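Local atomic coordinates of sortase-like protein (Streptococcus suis, PDB entry 3RE9), a protein that probably acts as a class C sortase, a cysteine transpeptidase that joins pilin subunits into pili on the bacterial surface. Residues E48-E53 against T113-N118; V54-Y59 against A99-D104; V71-G76 against T88-H93; V120-Y125 against I172-E177; V131-T136 against R164-G169. All coordinates share one frame; numbering follows the deposited sequence.

Contact 1: E48-E53 against T113-N118; sequences EIPKIE and TFYIHN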
# COMPACT_ATOMS: atom_id res chain seq x y z
N GLU A 48 -9.45 -4.98 0.99
CA GLU A 48 -10.40 -6.01 0.58
C GLU A 48 -10.24 -6.35 -0.89
O GLU A 48 -10.25 -5.46 -1.73
CB GLU A 48 -11.82 -5.51 0.81
CG GLU A 48 -12.90 -6.50 0.38
CD GLU A 48 -14.28 -5.97 0.66
OE1 GLU A 48 -14.39 -5.02 1.48
OE2 GLU A 48 -15.25 -6.50 0.06
N ILE A 49 -10.10 -7.63 -1.19
CA ILE A 49 -10.10 -8.11 -2.59
C ILE A 49 -11.23 -9.14 -2.82
O ILE A 49 -11.06 -10.33 -2.57
CB ILE A 49 -8.73 -8.66 -3.01
CG1 ILE A 49 -7.63 -7.77 -2.42
CG2 ILE A 49 -8.62 -8.70 -4.50
CD1 ILE A 49 -6.48 -8.51 -1.82
N PRO A 50 -12.40 -8.66 -3.31
CA PRO A 50 -13.65 -9.44 -3.39
C PRO A 50 -13.55 -10.78 -4.13
O PRO A 50 -14.10 -11.77 -3.66
CB PRO A 50 -14.61 -8.49 -4.11
CG PRO A 50 -14.01 -7.12 -3.92
CD PRO A 50 -12.55 -7.29 -3.82
N LYS A 51 -12.84 -10.82 -5.24
CA LYS A 51 -12.77 -12.02 -6.07
C LYS A 51 -11.94 -13.20 -5.49
O LYS A 51 -12.14 -14.37 -5.87
CB LYS A 51 -12.33 -11.68 -7.50
CG LYS A 51 -13.49 -11.43 -8.46
CD LYS A 51 -13.00 -11.02 -9.82
CE LYS A 51 -14.07 -10.25 -10.58
NZ LYS A 51 -13.45 -9.24 -11.51
N ILE A 52 -11.02 -12.89 -4.58
CA ILE A 52 -10.34 -13.93 -3.81
C ILE A 52 -10.83 -14.02 -2.37
O ILE A 52 -10.33 -14.80 -1.57
CB ILE A 52 -8.81 -13.85 -3.93
CG1 ILE A 52 -8.29 -12.48 -3.49
CG2 ILE A 52 -8.40 -14.19 -5.37
CD1 ILE A 52 -6.78 -12.33 -3.59
N GLU A 53 -11.86 -13.21 -2.08
CA GLU A 53 -12.52 -13.15 -0.77
C GLU A 53 -11.56 -12.79 0.35
O GLU A 53 -11.60 -13.38 1.41
CB GLU A 53 -13.27 -14.45 -0.44
CG GLU A 53 -14.56 -14.69 -1.26
CD GLU A 53 -15.33 -15.97 -0.83
OE1 GLU A 53 -14.69 -17.00 -0.49
OE2 GLU A 53 -16.58 -15.95 -0.85
N THR A 113 -10.89 -5.41 -9.15
CA THR A 113 -10.99 -4.28 -8.27
C THR A 113 -10.60 -4.65 -6.82
O THR A 113 -10.98 -5.71 -6.30
CB THR A 113 -12.43 -3.72 -8.34
OG1 THR A 113 -12.66 -3.21 -9.66
CG2 THR A 113 -12.66 -2.59 -7.34
N PHE A 114 -9.80 -3.78 -6.19
CA PHE A 114 -9.57 -3.89 -4.77
C PHE A 114 -9.83 -2.54 -4.10
O PHE A 114 -9.87 -1.50 -4.77
CB PHE A 114 -8.21 -4.53 -4.42
CG PHE A 114 -7.01 -3.72 -4.83
CD1 PHE A 114 -6.38 -3.96 -6.07
CD2 PHE A 114 -6.46 -2.76 -3.95
CE1 PHE A 114 -5.23 -3.22 -6.46
CE2 PHE A 114 -5.32 -2.01 -4.33
CZ PHE A 114 -4.72 -2.23 -5.58
N TYR A 115 -10.08 -2.61 -2.79
CA TYR A 115 -10.41 -1.46 -1.95
C TYR A 115 -9.46 -1.38 -0.78
O TYR A 115 -9.05 -2.42 -0.21
CB TYR A 115 -11.85 -1.52 -1.40
CG TYR A 115 -12.87 -1.84 -2.46
CD1 TYR A 115 -13.38 -3.13 -2.59
CD2 TYR A 115 -13.27 -0.86 -3.38
CE1 TYR A 115 -14.29 -3.45 -3.63
CE2 TYR A 115 -14.16 -1.16 -4.41
CZ TYR A 115 -14.68 -2.46 -4.53
OH TYR A 115 -15.59 -2.75 -5.53
N ILE A 116 -9.10 -0.14 -0.44
CA ILE A 116 -8.43 0.15 0.79
C ILE A 116 -9.38 0.99 1.61
O ILE A 116 -9.82 2.05 1.17
CB ILE A 116 -7.09 0.87 0.55
CG1 ILE A 116 -6.11 -0.05 -0.22
CG2 ILE A 116 -6.49 1.37 1.89
CD1 ILE A 116 -4.80 0.64 -0.62
N HIS A 117 -9.74 0.48 2.80
CA HIS A 117 -10.65 1.15 3.71
C HIS A 117 -9.87 1.87 4.83
O HIS A 117 -9.28 1.22 5.69
CB HIS A 117 -11.60 0.14 4.35
CG HIS A 117 -12.37 -0.71 3.39
ND1 HIS A 117 -13.46 -0.25 2.68
CD2 HIS A 117 -12.25 -2.03 3.07
CE1 HIS A 117 -13.95 -1.24 1.95
NE2 HIS A 117 -13.24 -2.32 2.16
N ASN A 118 -9.84 3.19 4.80
CA ASN A 118 -9.13 3.92 5.83
C ASN A 118 -10.14 4.61 6.72
O ASN A 118 -11.33 4.35 6.60
CB ASN A 118 -8.00 4.85 5.27
CG ASN A 118 -8.51 5.94 4.27
OD1 ASN A 118 -9.51 6.60 4.50
ND2 ASN A 118 -7.78 6.13 3.19
O HOH W 1 -11.40 -8.35 -7.07
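Glu48 and Tyr115 form an antiparallel hydrogen-bonded pair that closes the eight-stranded barrel of the sortase fold, joining strand 43-49 to strand 113-117. Two backbone bonds define the pair: Glu48 N to Tyr115 O at 2.9 Å and Tyr115 N to Glu48 O at 3.0 Å. The tight side is apolar. There the side chains of Ile49 and Phe114 run alongside each other, with Ile49 CG1 3.9 Å from Phe114 CB, and both reach Leu152 of strand 148-156. The face of Glu48 and Tyr115 is more open. On it the exposed Pro50 brings its CG to the edge of the Tyr115 ring, 3.7 Å from CE1, and the extended Glu48 chain, CG anti to the backbone N (chi1 179°), reaches His117, whose ND1 is hydrogen-bonded to Thr122 OG1. Nearby, a water bound to Thr113 O bridges only weakly to Lys51 N. His117 NE2 donates to the anti side of Glu48 OE1 at 3.0 Å, 27° out of the carboxylate plane.

Contact 2: V54-Y59 against A99-D104; sequences VKLPVY and ARLFTD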
# COMPACT_ATOMS: atom_id res chain seq x y z
N VAL A 54 -10.70 -11.82 0.09
CA VAL A 54 -9.74 -11.36 1.08
C VAL A 54 -10.24 -10.02 1.69
O VAL A 54 -10.72 -9.12 0.97
CB VAL A 54 -8.31 -11.24 0.46
CG1 VAL A 54 -7.42 -10.30 1.26
CG2 VAL A 54 -7.68 -12.61 0.29
N LYS A 55 -10.16 -9.95 3.02
CA LYS A 55 -10.41 -8.73 3.79
C LYS A 55 -9.52 -8.77 5.04
O LYS A 55 -9.77 -9.50 5.99
CB LYS A 55 -11.89 -8.57 4.13
CG LYS A 55 -12.29 -7.22 4.65
CD LYS A 55 -13.70 -6.90 4.24
CE LYS A 55 -14.53 -6.24 5.37
NZ LYS A 55 -14.12 -4.86 5.77
N LEU A 56 -8.43 -8.01 5.00
CA LEU A 56 -7.39 -8.11 6.02
C LEU A 56 -7.09 -6.74 6.59
O LEU A 56 -7.18 -5.74 5.85
CB LEU A 56 -6.10 -8.75 5.44
CG LEU A 56 -6.17 -10.21 4.99
CD1 LEU A 56 -4.94 -10.58 4.18
CD2 LEU A 56 -6.35 -11.19 6.16
N PRO A 57 -6.74 -6.68 7.89
CA PRO A 57 -6.25 -5.45 8.54
C PRO A 57 -4.87 -5.03 8.03
O PRO A 57 -3.95 -5.85 7.92
CB PRO A 57 -6.17 -5.83 10.03
CG PRO A 57 -6.09 -7.37 10.04
CD PRO A 57 -6.82 -7.83 8.83
N VAL A 58 -4.73 -3.74 7.74
CA VAL A 58 -3.47 -3.17 7.27
C VAL A 58 -2.79 -2.38 8.38
O VAL A 58 -3.45 -1.57 9.05
CB VAL A 58 -3.72 -2.25 6.03
CG1 VAL A 58 -2.42 -1.67 5.47
CG2 VAL A 58 -4.44 -3.02 4.98
N TYR A 59 -1.50 -2.61 8.59
CA TYR A 59 -0.75 -1.97 9.69
C TYR A 59 0.45 -1.22 9.14
O TYR A 59 0.92 -1.53 8.06
CB TYR A 59 -0.29 -3.02 10.72
CG TYR A 59 -1.40 -3.83 11.35
CD1 TYR A 59 -1.83 -5.01 10.75
CD2 TYR A 59 -2.01 -3.41 12.53
CE1 TYR A 59 -2.86 -5.76 11.29
CE2 TYR A 59 -3.06 -4.17 13.10
CZ TYR A 59 -3.47 -5.34 12.47
OH TYR A 59 -4.49 -6.12 13.00
N ALA A 99 -1.74 -18.21 8.64
CA ALA A 99 -2.85 -17.57 7.93
C ALA A 99 -2.63 -17.51 6.41
O ALA A 99 -1.49 -17.33 5.97
CB ALA A 99 -3.12 -16.19 8.51
N ARG A 100 -3.71 -17.66 5.63
CA ARG A 100 -3.62 -17.61 4.16
C ARG A 100 -3.05 -16.28 3.61
O ARG A 100 -2.20 -16.27 2.71
CB ARG A 100 -4.95 -18.05 3.46
CG ARG A 100 -5.02 -17.79 1.91
CD ARG A 100 -5.61 -18.95 0.99
NE ARG A 100 -4.88 -20.22 1.14
CZ ARG A 100 -4.63 -21.12 0.18
NH1 ARG A 100 -5.01 -20.93 -1.10
NH2 ARG A 100 -3.97 -22.22 0.51
N LEU A 101 -3.50 -15.16 4.17
CA LEU A 101 -3.02 -13.81 3.80
C LEU A 101 -3.03 -13.58 2.27
O LEU A 101 -4.07 -13.79 1.65
CB LEU A 101 -1.68 -13.50 4.50
CG LEU A 101 -1.78 -13.52 6.04
CD1 LEU A 101 -0.49 -13.95 6.73
CD2 LEU A 101 -2.31 -12.18 6.61
N PHE A 102 -1.91 -13.19 1.65
CA PHE A 102 -1.90 -12.92 0.19
C PHE A 102 -1.71 -14.10 -0.78
O PHE A 102 -1.43 -13.92 -1.97
CB PHE A 102 -0.87 -11.79 -0.09
CG PHE A 102 -1.43 -10.38 0.11
CD1 PHE A 102 -2.71 -10.16 0.63
CD2 PHE A 102 -0.64 -9.27 -0.17
CE1 PHE A 102 -3.19 -8.84 0.83
CE2 PHE A 102 -1.12 -7.96 0.03
CZ PHE A 102 -2.38 -7.75 0.54
N THR A 103 -1.87 -15.32 -0.27
CA THR A 103 -1.60 -16.56 -1.04
C THR A 103 -2.28 -16.56 -2.40
O THR A 103 -1.71 -17.03 -3.39
CB THR A 103 -2.06 -17.79 -0.24
OG1 THR A 103 -1.34 -17.84 1.01
CG2 THR A 103 -1.87 -19.10 -1.03
N ASP A 104 -3.50 -16.04 -2.45
CA ASP A 104 -4.34 -16.16 -3.63
C ASP A 104 -4.26 -14.93 -4.54
O ASP A 104 -5.12 -14.73 -5.39
CB ASP A 104 -5.80 -16.47 -3.24
CG ASP A 104 -6.00 -17.91 -2.75
OD1 ASP A 104 -5.29 -18.84 -3.20
OD2 ASP A 104 -6.90 -18.13 -1.92
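The closest CA pair, Leu56 and Leu101, is 7.5 Å apart, too far for strand pairing, and the two backbones share no hydrogen bond. Residues 54-59 form an extended strand; residues 99-104 have no regular structure, and within them Thr103 N bonds back to Arg100 O at 3.1 Å. The meeting is made by strand side chains reaching the loop's side chains and backbone. Leu56 directs its CB toward the loop, and its CD1 serves two neighbours, lying 3.8 Å from Leu101 CA and 4.2 Å from Phe102 CE1. Leu101 starts out pointing away, but with CG anti to the carbonyl carbon (chi1 -61°) its CD2 comes back to within 3.9 Å of Leu56 CD1, the two leucine side chains nearly perpendicular. In the sortase beta-barrel this places the loop between strands 86-91 and 113-117 against strand 54-60, with Phe102 continuing inward to Val71, Leu152 and Thr154. Val54 adds a looser touch: its CG1 approaches the Phe102 ring at the edge, 4.5 Å from CE1, and its CG2 is 4.0 Å from Leu101 O. On the polar side of the loop, Arg100 NH1 forms a salt bridge with Asp104 OD1 at 3.0 Å; that carboxylate oxygen also pairs with Lys107.

Contact 3: V71-G76 against T88-H93; sequences VGHLEG and TVLTAH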
# COMPACT_ATOMS: atom_id res chain seq x y z
N VAL A 71 -1.69 -7.44 6.99
CA VAL A 71 -1.01 -6.77 5.87
C VAL A 71 -0.15 -5.59 6.36
O VAL A 71 -0.56 -4.85 7.26
CB VAL A 71 -2.05 -6.29 4.80
CG1 VAL A 71 -1.38 -5.55 3.66
CG2 VAL A 71 -2.86 -7.49 4.27
N GLY A 72 1.02 -5.43 5.75
CA GLY A 72 1.98 -4.37 6.09
C GLY A 72 2.15 -3.32 5.00
O GLY A 72 2.17 -3.64 3.82
N HIS A 73 2.27 -2.07 5.43
CA HIS A 73 2.52 -0.93 4.54
C HIS A 73 4.02 -0.79 4.40
O HIS A 73 4.74 -0.67 5.39
CB HIS A 73 1.94 0.35 5.14
CG HIS A 73 2.41 1.58 4.45
ND1 HIS A 73 3.39 2.40 4.97
CD2 HIS A 73 2.05 2.13 3.26
CE1 HIS A 73 3.62 3.39 4.13
NE2 HIS A 73 2.83 3.25 3.08
N LEU A 74 4.48 -0.83 3.15
CA LEU A 74 5.89 -0.82 2.84
C LEU A 74 6.48 0.54 3.18
O LEU A 74 6.17 1.55 2.53
CB LEU A 74 6.13 -1.17 1.37
CG LEU A 74 7.59 -1.35 0.90
CD1 LEU A 74 8.32 -2.43 1.74
CD2 LEU A 74 7.64 -1.73 -0.56
N GLU A 75 7.35 0.57 4.18
CA GLU A 75 8.01 1.80 4.52
C GLU A 75 8.71 2.34 3.29
O GLU A 75 9.42 1.61 2.59
CB GLU A 75 8.93 1.73 5.77
CG GLU A 75 9.73 0.48 6.00
CD GLU A 75 8.92 -0.67 6.60
OE1 GLU A 75 8.76 -0.73 7.82
OE2 GLU A 75 8.51 -1.56 5.85
N GLY A 76 8.46 3.61 2.99
CA GLY A 76 9.14 4.24 1.88
C GLY A 76 8.19 4.59 0.79
O GLY A 76 8.54 5.33 -0.10
N THR A 88 1.01 3.81 -2.93
CA THR A 88 1.09 3.04 -1.71
C THR A 88 1.38 1.58 -2.05
O THR A 88 0.94 1.09 -3.09
CB THR A 88 -0.21 3.20 -0.88
OG1 THR A 88 0.02 2.75 0.47
CG2 THR A 88 -1.37 2.41 -1.46
N VAL A 89 2.14 0.89 -1.18
CA VAL A 89 2.37 -0.55 -1.34
C VAL A 89 2.03 -1.30 -0.07
O VAL A 89 2.61 -1.06 1.00
CB VAL A 89 3.83 -0.91 -1.82
CG1 VAL A 89 4.00 -2.44 -1.99
CG2 VAL A 89 4.23 -0.12 -3.10
N LEU A 90 1.06 -2.21 -0.21
CA LEU A 90 0.64 -3.09 0.89
C LEU A 90 1.16 -4.51 0.68
O LEU A 90 1.04 -5.06 -0.40
CB LEU A 90 -0.88 -3.09 1.04
CG LEU A 90 -1.60 -1.74 1.12
CD1 LEU A 90 -3.09 -1.97 1.49
CD2 LEU A 90 -0.91 -0.82 2.12
N THR A 91 1.77 -5.08 1.72
CA THR A 91 2.43 -6.39 1.57
C THR A 91 1.94 -7.45 2.57
O THR A 91 1.52 -7.10 3.67
CB THR A 91 3.97 -6.22 1.60
OG1 THR A 91 4.60 -7.44 1.20
CG2 THR A 91 4.46 -5.83 2.96
N ALA A 92 1.93 -8.72 2.17
CA ALA A 92 1.64 -9.85 3.08
C ALA A 92 2.26 -11.12 2.56
O ALA A 92 2.57 -11.21 1.37
CB ALA A 92 0.16 -10.06 3.28
N HIS A 93 2.42 -12.10 3.45
CA HIS A 93 2.96 -13.43 3.15
C HIS A 93 2.05 -14.35 2.31
O HIS A 93 0.81 -14.27 2.36
CB HIS A 93 3.27 -14.18 4.45
CG HIS A 93 4.36 -13.56 5.29
ND1 HIS A 93 5.55 -13.11 4.76
CD2 HIS A 93 4.45 -13.38 6.62
CE1 HIS A 93 6.32 -12.65 5.74
NE2 HIS A 93 5.67 -12.80 6.87
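Val71 CG1 packs 3.6 Å from Leu90 CB, one side chain lying across the other, while Val71 CG2 reaches Ala92 CB at 4.1 Å. With CG1 anti to the backbone N (chi1 178°), the valine sends one methyl to each of these residues. Phe102 touches both Val71 and Ala92, and Val58 touches both Val71 and Leu90, so this centre belongs to the interior of the sortase barrel. A second apolar pair, Leu74 and Val89, runs in step with CB atoms 3.9 Å apart. Between these pairs run strand segments 71-73 and 88-91, whose axes approach to 4.4 Å with N-to-C directions 149° apart, antiparallel with a twist. Gly72 and Thr91 make the hydrogen-bonded pair: Gly72 N to Thr91 O is 2.7 Å, and Thr91 N returns a bond to Gly72 O. His73 and Leu90 follow as a non-hydrogen-bonded pair, and Leu74 N then donates almost straight to Val89 O at 2.9 Å. At the polar edge, Thr88 OG1 lies in the His73 ring plane, 3.5 Å from CD2. Both residues are hydrogen-bonded to Ser78 O, through Thr88 OG1 and His73 NE2, while His73 ND1 is hydrogen-bonded to Tyr34 OH. Partners on both ring nitrogens would hold the buried imidazole in one rotation, with Ser78 O joining it to the threonine rather than a direct bond between them.

Contact 4: V120-Y125 against I172-E177; sequences VETLAY and IPYVAE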
# COMPACT_ATOMS: atom_id res chain seq x y z
N VAL A 120 -11.11 7.51 6.73
CA VAL A 120 -11.85 8.55 6.00
C VAL A 120 -12.86 7.93 5.03
O VAL A 120 -14.00 8.37 4.94
CB VAL A 120 -10.85 9.50 5.24
CG1 VAL A 120 -11.58 10.48 4.27
CG2 VAL A 120 -9.90 10.24 6.21
N GLU A 121 -12.43 6.86 4.34
CA GLU A 121 -13.02 6.46 3.07
C GLU A 121 -12.63 5.07 2.69
O GLU A 121 -11.61 4.55 3.12
CB GLU A 121 -12.38 7.26 1.93
CG GLU A 121 -13.05 8.50 1.55
CD GLU A 121 -12.34 9.15 0.39
OE1 GLU A 121 -11.11 9.45 0.49
OE2 GLU A 121 -13.05 9.36 -0.63
N THR A 122 -13.45 4.53 1.79
CA THR A 122 -13.06 3.44 0.93
C THR A 122 -12.46 4.05 -0.34
O THR A 122 -13.03 4.98 -0.93
CB THR A 122 -14.28 2.59 0.58
OG1 THR A 122 -14.77 2.02 1.79
CG2 THR A 122 -13.91 1.47 -0.38
N LEU A 123 -11.30 3.52 -0.71
CA LEU A 123 -10.65 3.81 -1.97
C LEU A 123 -10.69 2.58 -2.87
O LEU A 123 -10.45 1.47 -2.42
CB LEU A 123 -9.19 4.21 -1.75
CG LEU A 123 -8.85 5.24 -0.70
CD1 LEU A 123 -7.41 5.02 -0.31
CD2 LEU A 123 -9.08 6.64 -1.25
N ALA A 124 -11.00 2.80 -4.14
CA ALA A 124 -11.16 1.73 -5.12
C ALA A 124 -10.04 1.81 -6.15
O ALA A 124 -9.76 2.88 -6.67
CB ALA A 124 -12.52 1.85 -5.79
N TYR A 125 -9.38 0.68 -6.42
CA TYR A 125 -8.33 0.60 -7.44
C TYR A 125 -8.67 -0.53 -8.39
O TYR A 125 -9.20 -1.56 -7.96
CB TYR A 125 -6.92 0.41 -6.83
CG TYR A 125 -6.46 1.60 -6.04
CD1 TYR A 125 -6.90 1.80 -4.72
CD2 TYR A 125 -5.63 2.56 -6.60
CE1 TYR A 125 -6.52 2.89 -3.99
CE2 TYR A 125 -5.24 3.68 -5.88
CZ TYR A 125 -5.70 3.84 -4.56
OH TYR A 125 -5.33 4.94 -3.81
N ILE A 172 -9.82 4.39 -9.12
CA ILE A 172 -11.07 4.58 -9.85
C ILE A 172 -12.11 5.21 -8.90
O ILE A 172 -11.95 5.12 -7.66
CB ILE A 172 -11.57 3.28 -10.57
CG1 ILE A 172 -11.73 2.12 -9.59
CG2 ILE A 172 -10.59 2.85 -11.65
CD1 ILE A 172 -12.83 1.10 -9.96
N PRO A 173 -13.14 5.89 -9.45
CA PRO A 173 -14.19 6.41 -8.59
C PRO A 173 -14.90 5.32 -7.78
O PRO A 173 -15.11 4.19 -8.25
CB PRO A 173 -15.15 7.05 -9.59
CG PRO A 173 -14.30 7.42 -10.72
CD PRO A 173 -13.39 6.27 -10.86
N TYR A 174 -15.23 5.68 -6.54
CA TYR A 174 -15.99 4.80 -5.67
C TYR A 174 -17.39 5.36 -5.42
O TYR A 174 -17.56 6.40 -4.77
CB TYR A 174 -15.24 4.58 -4.36
CG TYR A 174 -16.02 3.78 -3.37
CD1 TYR A 174 -16.12 2.40 -3.50
CD2 TYR A 174 -16.66 4.39 -2.31
CE1 TYR A 174 -16.84 1.65 -2.60
CE2 TYR A 174 -17.38 3.65 -1.40
CZ TYR A 174 -17.47 2.29 -1.55
OH TYR A 174 -18.18 1.57 -0.63
N VAL A 175 -18.38 4.69 -5.98
CA VAL A 175 -19.75 5.10 -5.79
C VAL A 175 -20.29 4.15 -4.73
O VAL A 175 -20.34 2.94 -4.95
CB VAL A 175 -20.59 5.03 -7.12
CG1 VAL A 175 -21.96 5.67 -6.94
CG2 VAL A 175 -19.86 5.72 -8.28
N ALA A 176 -20.63 4.69 -3.57
CA ALA A 176 -21.19 3.85 -2.53
C ALA A 176 -22.59 3.35 -2.94
O ALA A 176 -22.98 2.25 -2.57
CB ALA A 176 -21.23 4.57 -1.18
N GLU A 177 -23.31 4.16 -3.74
CA GLU A 177 -24.62 3.77 -4.28
C GLU A 177 -24.57 2.42 -4.99
O GLU A 177 -25.60 1.86 -5.31
CB GLU A 177 -25.24 4.84 -5.22
CG GLU A 177 -26.27 5.79 -4.57
CD GLU A 177 -27.56 6.00 -5.42
OE1 GLU A 177 -27.48 6.60 -6.52
OE2 GLU A 177 -28.66 5.58 -4.96
O HOH W 2 -11.86 5.41 -4.91
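Tyr174 CG stands anti to the backbone N (chi1 175°), which carries its ring to Thr122, and in Thr122 it is CG2 that stands anti to the backbone N, so that the methyl faces the ring while OG1 lies beside that N. Thr122 CG2 is 3.9 Å from the ring centroid and 18° off the ring normal, a CH-pi contact over one face. On the opposite face is Ala176 N. The same threonine torsion leaves OG1 to hydrogen-bond His117 ND1. Where strand 163-172 ends, the chain parts from strand 122-133 of the barrel wall. Ile172 N still donates to Ala124 O at 2.9 Å, nearly linear at N-H but tilted 33° from the carbonyl plane. The next link runs through water, which accepts from Ala124 N at 2.9 Å and donates to Ile172 O at 2.8 Å. Ala124 CB packs 3.9 Å from Ile172 CG1 and 4.1 Å from Tyr174 CB. One direct bond, one water and a CH-pi contact suggest that, between these segments, the chain beyond Ile172 is held mainly by side-chain packing.

Contact 5: V131-T136 against R164-G169; sequences VVAEPT and RLLVRG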
# COMPACT_ATOMS: atom_id res chain seq x y z
N VAL A 131 3.16 -7.97 -12.37
CA VAL A 131 4.56 -8.11 -12.69
C VAL A 131 5.15 -9.11 -11.68
O VAL A 131 4.80 -9.09 -10.51
CB VAL A 131 5.26 -6.71 -12.66
CG1 VAL A 131 6.72 -6.79 -12.28
CG2 VAL A 131 5.12 -6.02 -14.02
N VAL A 132 5.99 -10.01 -12.18
CA VAL A 132 6.82 -10.83 -11.32
C VAL A 132 8.24 -10.26 -11.43
O VAL A 132 8.86 -10.30 -12.50
CB VAL A 132 6.75 -12.34 -11.70
CG1 VAL A 132 7.80 -13.17 -10.95
CG2 VAL A 132 5.35 -12.87 -11.45
N ALA A 133 8.72 -9.69 -10.32
CA ALA A 133 10.04 -9.05 -10.26
C ALA A 133 10.97 -9.70 -9.23
O ALA A 133 10.53 -10.34 -8.28
CB ALA A 133 9.89 -7.56 -9.95
N GLU A 134 12.28 -9.51 -9.43
CA GLU A 134 13.28 -9.88 -8.43
C GLU A 134 13.15 -8.99 -7.20
O GLU A 134 12.82 -7.81 -7.33
CB GLU A 134 14.68 -9.78 -9.01
CG GLU A 134 14.98 -10.88 -10.02
CD GLU A 134 16.34 -10.75 -10.71
OE1 GLU A 134 17.00 -9.67 -10.57
OE2 GLU A 134 16.73 -11.74 -11.40
N PRO A 135 13.44 -9.53 -5.99
CA PRO A 135 13.23 -8.85 -4.72
C PRO A 135 13.87 -7.46 -4.59
O PRO A 135 13.42 -6.63 -3.79
CB PRO A 135 13.87 -9.80 -3.72
CG PRO A 135 13.82 -11.12 -4.37
CD PRO A 135 14.03 -10.87 -5.79
N THR A 136 14.91 -7.18 -5.35
CA THR A 136 15.54 -5.89 -5.22
C THR A 136 15.16 -4.93 -6.36
O THR A 136 15.64 -3.80 -6.40
CB THR A 136 17.06 -6.01 -5.00
OG1 THR A 136 17.59 -6.94 -5.95
CG2 THR A 136 17.36 -6.50 -3.58
N ARG A 164 9.09 -11.56 -6.37
CA ARG A 164 7.93 -10.89 -5.78
C ARG A 164 6.84 -10.76 -6.84
O ARG A 164 7.15 -10.58 -8.02
CB ARG A 164 8.28 -9.49 -5.27
CG ARG A 164 9.37 -9.45 -4.24
CD ARG A 164 8.93 -10.10 -2.93
NE ARG A 164 10.02 -10.21 -1.95
CZ ARG A 164 10.89 -11.21 -1.90
NH1 ARG A 164 10.82 -12.21 -2.77
NH2 ARG A 164 11.84 -11.21 -0.97
N LEU A 165 5.58 -10.85 -6.41
CA LEU A 165 4.44 -10.57 -7.24
C LEU A 165 3.92 -9.14 -6.98
O LEU A 165 3.51 -8.85 -5.86
CB LEU A 165 3.35 -11.61 -6.97
CG LEU A 165 2.00 -11.49 -7.65
CD1 LEU A 165 2.18 -11.52 -9.15
CD2 LEU A 165 1.17 -12.62 -7.19
N LEU A 166 3.91 -8.29 -8.02
CA LEU A 166 3.49 -6.90 -7.93
C LEU A 166 2.19 -6.70 -8.68
O LEU A 166 2.19 -6.58 -9.92
CB LEU A 166 4.53 -5.93 -8.52
CG LEU A 166 6.03 -6.02 -8.25
CD1 LEU A 166 6.67 -4.71 -8.56
CD2 LEU A 166 6.28 -6.37 -6.80
N VAL A 167 1.09 -6.66 -7.93
CA VAL A 167 -0.24 -6.45 -8.49
C VAL A 167 -0.68 -5.00 -8.30
O VAL A 167 -0.96 -4.58 -7.19
CB VAL A 167 -1.24 -7.42 -7.84
CG1 VAL A 167 -2.54 -7.39 -8.60
CG2 VAL A 167 -0.66 -8.81 -7.84
N ARG A 168 -0.75 -4.24 -9.40
CA ARG A 168 -0.95 -2.79 -9.37
C ARG A 168 -2.30 -2.34 -9.92
O ARG A 168 -2.71 -2.79 -10.97
CB ARG A 168 0.14 -2.09 -10.17
CG ARG A 168 0.08 -0.56 -10.02
CD ARG A 168 0.95 0.14 -11.02
NE ARG A 168 0.45 0.02 -12.39
CZ ARG A 168 1.01 0.65 -13.42
NH1 ARG A 168 2.06 1.42 -13.24
NH2 ARG A 168 0.54 0.49 -14.64
N GLY A 169 -2.98 -1.43 -9.22
CA GLY A 169 -4.21 -0.82 -9.69
C GLY A 169 -4.12 0.69 -9.74
O GLY A 169 -3.40 1.26 -8.96
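Arg164 N donates to Ala133 O at 2.7 Å, the shortest polar bond between the two segments, with an N-H...O angle of 166°. Its carbonyl answers: Arg164 O accepts from Ala133 N at 2.9 Å and also receives a CA-H...O contact from Val132 CA at 3.3 Å. Two residues along, Leu166 N to Val131 O is 2.8 Å and nearly straight, whereas the reverse bond from Val131 N to Leu166 O is more bent (148° at H). Val132 and Leu165 form the non-hydrogen-bonded pair between these two hydrogen-bonded pairs. The result is a regular antiparallel pairing of strands 122-133 and 163-172, neighbours in the beta-barrel of the sortase family; the axes of 131-133 and 164-169 approach to 4.8 Å. On the face shared by Val131, Ala133, Arg164 and Leu166, Leu166 CG is the common apolar neighbour, 4.2 Å from Val131 CG1 and 4.5 Å from Ala133 CB; Leu166 also packs on Leu153. The other face carries Val132, whose CG2 touches Leu165 CD1, and Leu165 continues to Ile130 and Thr106. Just past the end of strand 122-133, Pro135 meets Arg164, whose chain bends at chi2 (-68°), which folds the guanidinium back across the proline. The Pro135 ring lies over one face of that flat group, with Pro135 CG 3.6 Å from Arg164 NH1.

Contact 3 is the most deeply placed, its centre about 5 Å from that of the chain, whereas contact 4 lies about 16 Å out and relies on one direct backbone bond, a water and an aromatic face. Contacts 1, 3 and 5 pair strands of one sheet; contact 2 instead lays a loop on a strand through apolar side chains. Neighbouring elements tie them together: Ile49 N probably bonds Val54 O between contacts 1 and 2, and Val71 does likewise with Pro57 and Tyr59 between contacts 2 and 3. Contacts 4 and 5 share strand 122-133, yet their centres are about 24 Å apart, and Tyr125 of contact 4 packs on Gly169 of contact 5.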